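Local structure of Ras-associated and pleckstrin homology domains-containing protein 1 (Homo sapiens, 4GN1) at residues Val10-Ser13 with Asp14-Lys18; Asn34-Lys38 with Ser39-Tyr43. The protein relays localized membrane signals, is implicated in the regulation of lamellipodial dynamics, brings EVL and VASP to the leading edge, and negatively regulates cell adhesion. One frame throughout, in Å; residues are numbered along the deposited sequence.

Contact 1. Residues Val10-Ser13 with Asp14-Lys18; sequences VHMS and DDSSK
Met12 packs against Ser16 and Lys18 at the tip of the antiparallel beta hairpin formed by strands 5-11 and 17-23, the first two strands of the ubiquitin-like Ras-associating domain. The chain reverses through a type I beta turn from Met12 to Asp15 with a G1 beta bulge, a 3:5 hairpin in which Asp15, with positive phi, takes the left-handed bulge position. The closing bond runs from Asp15 N to Met12 O (3.1 Å), and Met12 N bonds to Ser16 O (2.7 Å). Below the turn, Val10 and Lys18 form a hydrogen-bonded pair, with Val10 N to Lys18 O and Lys18 N to Val10 O both 2.8 Å.

Along the Met12 side chain, CB lies 3.7 Å from Asp14 OD1 and equally near Ser16 OG. CG stays near both Ser16 OG and Ser16 O. Bends at chi2 (-57°) and chi3 then turn the methyl CE to Lys18, where it meets CD at 4.1 Å, close to NZ; the lysine, extended beyond CG, crosses the methionine at about a right angle. Elsewhere Met12 and Val10 touch Phe85 of strand 83-87.

On the sheet face carrying His11 and Ser17, a non-hydrogen-bonded pair, Ser17 CB sits over the imidazole in a CH-pi contact, 4.3 Å from the ring centroid and displaced toward the rim. Ser17 OG bonds to Arg9, and His11 ND1 weakly to Leu83 O. In the turn, Ser16 OG donates to Asp14 OD1 (2.8 Å), approaching on the syn side, 31° out of the carboxylate plane.

Contact 2. Residues Asn34-Lys38 with Ser39-Tyr43; sequences NLMDK and SHCGY
The C-terminal end of helix 28-39 in the Ras-associating domain joins its following loop here, through a Met-aromatic contact and bonds to the last-turn carbonyls. Met36 SD lies over a face of the Tyr43 ring, 4.5 Å from its centroid and 26° off the normal, and its methyl CE comes to 3.5 Å from Tyr43 CE1. The methionine runs extended through chi2 before bending at chi3 (-78°), which carries CE along the ring toward CE1. Nearer the backbone, Met36 CG rests 3.9 Å from Cys41 SG.

Ser39 OG turns back between its own N and carbonyl carbon (chi1 61°) and donates to Leu35 O at 2.6 Å, reinforcing the weak bond from Ser39 N to the same oxygen. Met36 O gathers His40 N (3.1 Å), a weak bond from Ser39 N, and a water that donates to it at 2.8 Å and accepts a hydrogen bond from Gly42 N, tying the loop to the helix end. Phe85 of strand 83-87 and Trp47 of strand 47-53 both touch Met36 and Cys41. His40, with positive phi, is the first residue to leave helical geometry, an arrangement typical of a helix C-terminus where the chain turns off into a loop.

Overall arrangement
Contact 1 and contact 2 follow one another along the chain inside the Ras-associating domain, with centres about 13 Å apart and on the same side of the chain's centre. The hairpin 5-11/17-23 leads into helix 28-39; contact 1 lies at the hairpin tip and contact 2 at the C-terminal end of the helix. They meet directly: Met12 CE lies 4.0 Å from Ser39 CB, and Lys18 NZ packs near the same carbon. Phe85 of strand 83-87 touches side chains of both, joining turn, helix end and sheet in the ubiquitin-like fold. Tyr43 also weakly bonds Ala251 O and touches Lys253, among the last modelled residues, so the end of helix 242-251 packs back on the Ras-associating domain.

Contact 1. Residues Val10-Ser13 with Asp14-Lys18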
ATOM      1  N   VAL A  10       2.755  -9.563  18.171  1.00 19.70           N
ATOM      2  CA  VAL A  10       3.188  -9.611  16.780  1.00 19.97           C
ATOM      3  C   VAL A  10       3.325 -11.057  16.334  1.00 20.79           C
ATOM      4  O   VAL A  10       3.982 -11.857  17.014  1.00 21.10           O
ATOM      5  CB  VAL A  10       4.557  -8.900  16.568  1.00 19.38           C
ATOM      6  CG1 VAL A  10       4.927  -8.891  15.106  1.00 18.89           C
ATOM      7  CG2 VAL A  10       4.516  -7.468  17.055  1.00 18.56           C
ATOM      8  N   HIS A  11       2.718 -11.379  15.192  1.00 21.21           N
ATOM      9  CA  HIS A  11       2.912 -12.689  14.554  1.00 23.63           C
ATOM     10  C   HIS A  11       4.129 -12.739  13.695  1.00 24.92           C
ATOM     11  O   HIS A  11       4.320 -11.901  12.814  1.00 23.76           O
ATOM     12  CB  HIS A  11       1.668 -13.133  13.803  1.00 23.88           C
ATOM     13  CG  HIS A  11       0.467 -13.280  14.702  1.00 24.99           C
ATOM     14  ND1 HIS A  11      -0.235 -12.211  15.162  1.00 24.60           N
ATOM     15  CD2 HIS A  11      -0.104 -14.402  15.278  1.00 26.29           C
ATOM     16  CE1 HIS A  11      -1.220 -12.641  15.969  1.00 25.87           C
ATOM     17  NE2 HIS A  11      -1.141 -13.984  16.037  1.00 27.52           N
ATOM     18  N   MET A  12       4.987 -13.711  13.981  1.00 28.35           N
ATOM     19  CA  MET A  12       6.241 -13.861  13.238  1.00 31.77           C
ATOM     20  C   MET A  12       6.027 -14.680  11.985  1.00 35.69           C
ATOM     21  O   MET A  12       4.905 -15.130  11.668  1.00 35.81           O
ATOM     22  CB  MET A  12       7.382 -14.444  14.099  1.00 31.35           C
ATOM     23  CG  MET A  12       7.539 -13.794  15.472  1.00 30.44           C
ATOM     24  SD  MET A  12       7.809 -12.003  15.435  1.00 29.43           S
ATOM     25  CE  MET A  12       9.614 -11.905  15.465  1.00 29.69           C
ATOM     26  N   SER A  13       7.125 -14.859  11.270  1.00 40.46           N
ATOM     27  CA  SER A  13       7.101 -15.392   9.922  1.00 46.14           C
ATOM     28  C   SER A  13       6.678 -16.854   9.935  1.00 49.26           C
ATOM     29  O   SER A  13       6.132 -17.345   8.949  1.00 51.97           O
ATOM     30  CB  SER A  13       8.478 -15.223   9.276  1.00 49.44           C
ATOM     31  OG  SER A  13       9.164 -14.097   9.825  1.00 51.79           O
ATOM     32  N   ASP A  14       6.909 -17.528  11.067  1.00 51.07           N
ATOM     33  CA  ASP A  14       6.563 -18.951  11.245  1.00 51.08           C
ATOM     34  C   ASP A  14       5.285 -19.166  12.075  1.00 49.87           C
ATOM     35  O   ASP A  14       5.143 -20.195  12.741  1.00 51.84           O
ATOM     36  CB  ASP A  14       7.754 -19.728  11.850  1.00 50.41           C
ATOM     37  CG  ASP A  14       8.204 -19.166  13.199  1.00 49.85           C
ATOM     38  OD1 ASP A  14       7.692 -18.108  13.622  1.00 49.00           O
ATOM     39  OD2 ASP A  14       9.060 -19.789  13.856  1.00 50.33           O
ATOM     40  N   ASP A  15       4.372 -18.194  12.039  1.00 47.97           N
ATOM     41  CA  ASP A  15       3.052 -18.306  12.689  1.00 47.39           C
ATOM     42  C   ASP A  15       3.097 -18.205  14.234  1.00 45.43           C
ATOM     43  O   ASP A  15       2.057 -18.073  14.889  1.00 47.67           O
ATOM     44  CB  ASP A  15       2.338 -19.601  12.244  1.00 50.62           C
ATOM     45  CG  ASP A  15       0.815 -19.435  12.076  1.00 53.54           C
ATOM     46  OD1 ASP A  15       0.228 -18.410  12.508  1.00 54.77           O
ATOM     47  OD2 ASP A  15       0.194 -20.359  11.505  1.00 55.70           O
ATOM     48  N   SER A  16       4.290 -18.273  14.817  1.00 41.53           N
ATOM     49  CA  SER A  16       4.457 -17.999  16.239  1.00 38.34           C
ATOM     50  C   SER A  16       4.217 -16.510  16.511  1.00 35.54           C
ATOM     51  O   SER A  16       4.113 -15.692  15.579  1.00 33.14           O
ATOM     52  CB  SER A  16       5.857 -18.386  16.697  1.00 38.99           C
ATOM     53  OG  SER A  16       6.807 -17.467  16.198  1.00 37.70           O
ATOM     54  N   SER A  17       4.134 -16.160  17.785  1.00 32.93           N
ATOM     55  CA  SER A  17       3.837 -14.806  18.151  1.00 31.17           C
ATOM     56  C   SER A  17       4.702 -14.349  19.317  1.00 31.33           C
ATOM     57  O   SER A  17       5.174 -15.161  20.095  1.00 32.48           O
ATOM     58  CB  SER A  17       2.330 -14.636  18.416  1.00 30.79           C
ATOM     59  OG  SER A  17       1.973 -15.098  19.689  1.00 30.87           O
ATOM     60  N   LYS A  18       4.924 -13.044  19.417  1.00 30.76           N
ATOM     61  CA  LYS A  18       5.752 -12.484  20.481  1.00 32.01           C
ATOM     62  C   LYS A  18       5.149 -11.185  20.947  1.00 30.33           C
ATOM     63  O   LYS A  18       4.552 -10.470  20.153  1.00 28.87           O
ATOM     64  CB  LYS A  18       7.190 -12.249  19.999  1.00 33.09           C
ATOM     65  CG  LYS A  18       8.078 -13.488  20.126  1.00 37.36           C
ATOM     66  CD  LYS A  18       9.347 -13.379  19.279  1.00 39.45           C
ATOM     67  CE  LYS A  18      10.137 -14.689  19.233  1.00 41.23           C
ATOM     68  NZ  LYS A  18      11.224 -14.611  18.203  1.00 41.91           N
TER

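Contact 2. Residues Asn34-Lys38 with Ser39-Tyr43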
ATOM      1  N   ASN A  34      13.573  -2.718  16.670  1.00 19.60           N
ATOM      2  CA  ASN A  34      13.475  -3.543  17.868  1.00 20.39           C
ATOM      3  C   ASN A  34      13.115  -4.986  17.556  1.00 20.42           C
ATOM      4  O   ASN A  34      13.749  -5.901  18.066  1.00 21.87           O
ATOM      5  CB  ASN A  34      12.498  -2.936  18.885  1.00 20.70           C
ATOM      6  CG  ASN A  34      13.062  -1.704  19.551  1.00 21.76           C
ATOM      7  OD1 ASN A  34      14.267  -1.464  19.509  1.00 23.74           O
ATOM      8  ND2 ASN A  34      12.201  -0.899  20.147  1.00 21.90           N
ATOM      9  N   LEU A  35      12.123  -5.204  16.702  1.00 19.19           N
ATOM     10  CA  LEU A  35      11.818  -6.558  16.283  1.00 19.70           C
ATOM     11  C   LEU A  35      13.061  -7.285  15.713  1.00 20.99           C
ATOM     12  O   LEU A  35      13.318  -8.451  16.040  1.00 21.49           O
ATOM     13  CB  LEU A  35      10.645  -6.582  15.305  1.00 18.44           C
ATOM     14  CG  LEU A  35       9.282  -6.452  15.973  1.00 18.51           C
ATOM     15  CD1 LEU A  35       8.203  -6.010  14.983  1.00 17.16           C
ATOM     16  CD2 LEU A  35       8.926  -7.768  16.648  1.00 18.63           C
ATOM     17  N   MET A  36      13.822  -6.597  14.872  1.00 21.56           N
ATOM     18  CA  MET A  36      15.075  -7.153  14.342  1.00 24.27           C
ATOM     19  C   MET A  36      16.089  -7.520  15.442  1.00 26.43           C
ATOM     20  O   MET A  36      16.542  -8.650  15.468  1.00 26.48           O
ATOM     21  CB  MET A  36      15.664  -6.272  13.235  1.00 24.32           C
ATOM     22  CG  MET A  36      14.703  -6.169  12.048  1.00 24.12           C
ATOM     23  SD  MET A  36      15.273  -5.322  10.570  1.00 26.19           S
ATOM     24  CE  MET A  36      15.115  -3.591  11.033  1.00 24.69           C
ATOM     25  N   ASP A  37      16.351  -6.610  16.392  1.00 28.50           N
ATOM     26  CA  ASP A  37      17.261  -6.882  17.528  1.00 31.04           C
ATOM     27  C   ASP A  37      16.815  -8.056  18.393  1.00 30.99           C
ATOM     28  O   ASP A  37      17.627  -8.901  18.757  1.00 32.81           O
ATOM     29  CB  ASP A  37      17.404  -5.683  18.479  1.00 32.15           C
ATOM     30  CG  ASP A  37      17.893  -4.442  17.798  1.00 33.69           C
ATOM     31  OD1 ASP A  37      18.664  -4.538  16.826  1.00 34.41           O
ATOM     32  OD2 ASP A  37      17.496  -3.343  18.249  1.00 36.79           O
ATOM     33  N   LYS A  38      15.545  -8.098  18.755  1.00 28.94           N
ATOM     34  CA  LYS A  38      15.126  -9.106  19.706  1.00 29.35           C
ATOM     35  C   LYS A  38      15.008 -10.509  19.103  1.00 28.62           C
ATOM     36  O   LYS A  38      15.065 -11.511  19.836  1.00 29.29           O
ATOM     37  CB  LYS A  38      13.850  -8.687  20.414  1.00 29.95           C
ATOM     38  CG  LYS A  38      14.089  -7.583  21.424  1.00 32.89           C
ATOM     39  CD  LYS A  38      14.901  -8.100  22.603  1.00 36.78           C
ATOM     40  CE  LYS A  38      15.251  -7.006  23.615  1.00 38.48           C
ATOM     41  NZ  LYS A  38      14.050  -6.539  24.367  1.00 38.58           N
ATOM     42  N   SER A  39      14.894 -10.581  17.779  1.00 26.18           N
ATOM     43  CA  SER A  39      14.661 -11.855  17.120  1.00 26.17           C
ATOM     44  C   SER A  39      15.900 -12.487  16.501  1.00 26.97           C
ATOM     45  O   SER A  39      15.921 -13.703  16.252  1.00 27.67           O
ATOM     46  CB  SER A  39      13.528 -11.748  16.093  1.00 24.71           C
ATOM     47  OG  SER A  39      13.827 -10.812  15.083  1.00 24.24           O
ATOM     48  N   HIS A  40      16.922 -11.654  16.288  1.00 26.69           N
ATOM     49  CA  HIS A  40      18.216 -12.028  15.707  1.00 27.90           C
ATOM     50  C   HIS A  40      18.092 -12.483  14.268  1.00 29.07           C
ATOM     51  O   HIS A  40      18.857 -13.336  13.795  1.00 30.28           O
ATOM     52  CB  HIS A  40      18.951 -13.054  16.550  1.00 28.10           C
ATOM     53  CG  HIS A  40      18.871 -12.811  18.031  1.00 27.96           C
ATOM     54  ND1 HIS A  40      19.386 -11.714  18.621  1.00 27.68           N
ATOM     55  CD2 HIS A  40      18.335 -13.594  19.058  1.00 28.17           C
ATOM     56  CE1 HIS A  40      19.163 -11.778  19.953  1.00 27.93           C
ATOM     57  NE2 HIS A  40      18.546 -12.941  20.218  1.00 28.23           N
ATOM     58  N   CYS A  41      17.132 -11.893  13.562  1.00 28.06           N
ATOM     59  CA  CYS A  41      16.820 -12.257  12.200  1.00 28.88           C
ATOM     60  C   CYS A  41      17.815 -11.682  11.202  1.00 30.44           C
ATOM     61  O   CYS A  41      17.899 -12.141  10.070  1.00 29.98           O
ATOM     62  CB  CYS A  41      15.400 -11.789  11.855  1.00 27.80           C
ATOM     63  SG  CYS A  41      15.152  -9.996  11.788  1.00 26.68           S
ATOM     64  N   GLY A  42      18.569 -10.675  11.633  1.00 32.93           N
ATOM     65  CA  GLY A  42      19.529  -9.988  10.782  1.00 35.81           C
ATOM     66  C   GLY A  42      18.881  -8.814  10.085  1.00 37.87           C
ATOM     67  O   GLY A  42      17.719  -8.895   9.679  1.00 39.39           O
ATOM     68  N   TYR A  43      19.628  -7.723   9.946  1.00 40.08           N
ATOM     69  CA  TYR A  43      19.132  -6.508   9.303  1.00 40.06           C
ATOM     70  C   TYR A  43      18.720  -6.671   7.841  1.00 38.94           C
ATOM     71  O   TYR A  43      19.226  -7.532   7.124  1.00 41.33           O
ATOM     72  CB  TYR A  43      20.157  -5.377   9.407  1.00 43.90           C
ATOM     73  CG  TYR A  43      19.485  -4.024   9.362  1.00 46.43           C
ATOM     74  CD1 TYR A  43      18.969  -3.455  10.533  1.00 47.76           C
ATOM     75  CD2 TYR A  43      19.321  -3.328   8.147  1.00 46.22           C
ATOM     76  CE1 TYR A  43      18.330  -2.224  10.508  1.00 49.43           C
ATOM     77  CE2 TYR A  43      18.681  -2.092   8.111  1.00 49.07           C
ATOM     78  CZ  TYR A  43      18.186  -1.542   9.299  1.00 50.16           C
ATOM     79  OH  TYR A  43      17.542  -0.315   9.315  1.00 49.20           O
TER
HETATM   80  O   HOH W   1      18.768  -8.983  13.738  1.00 22.28           O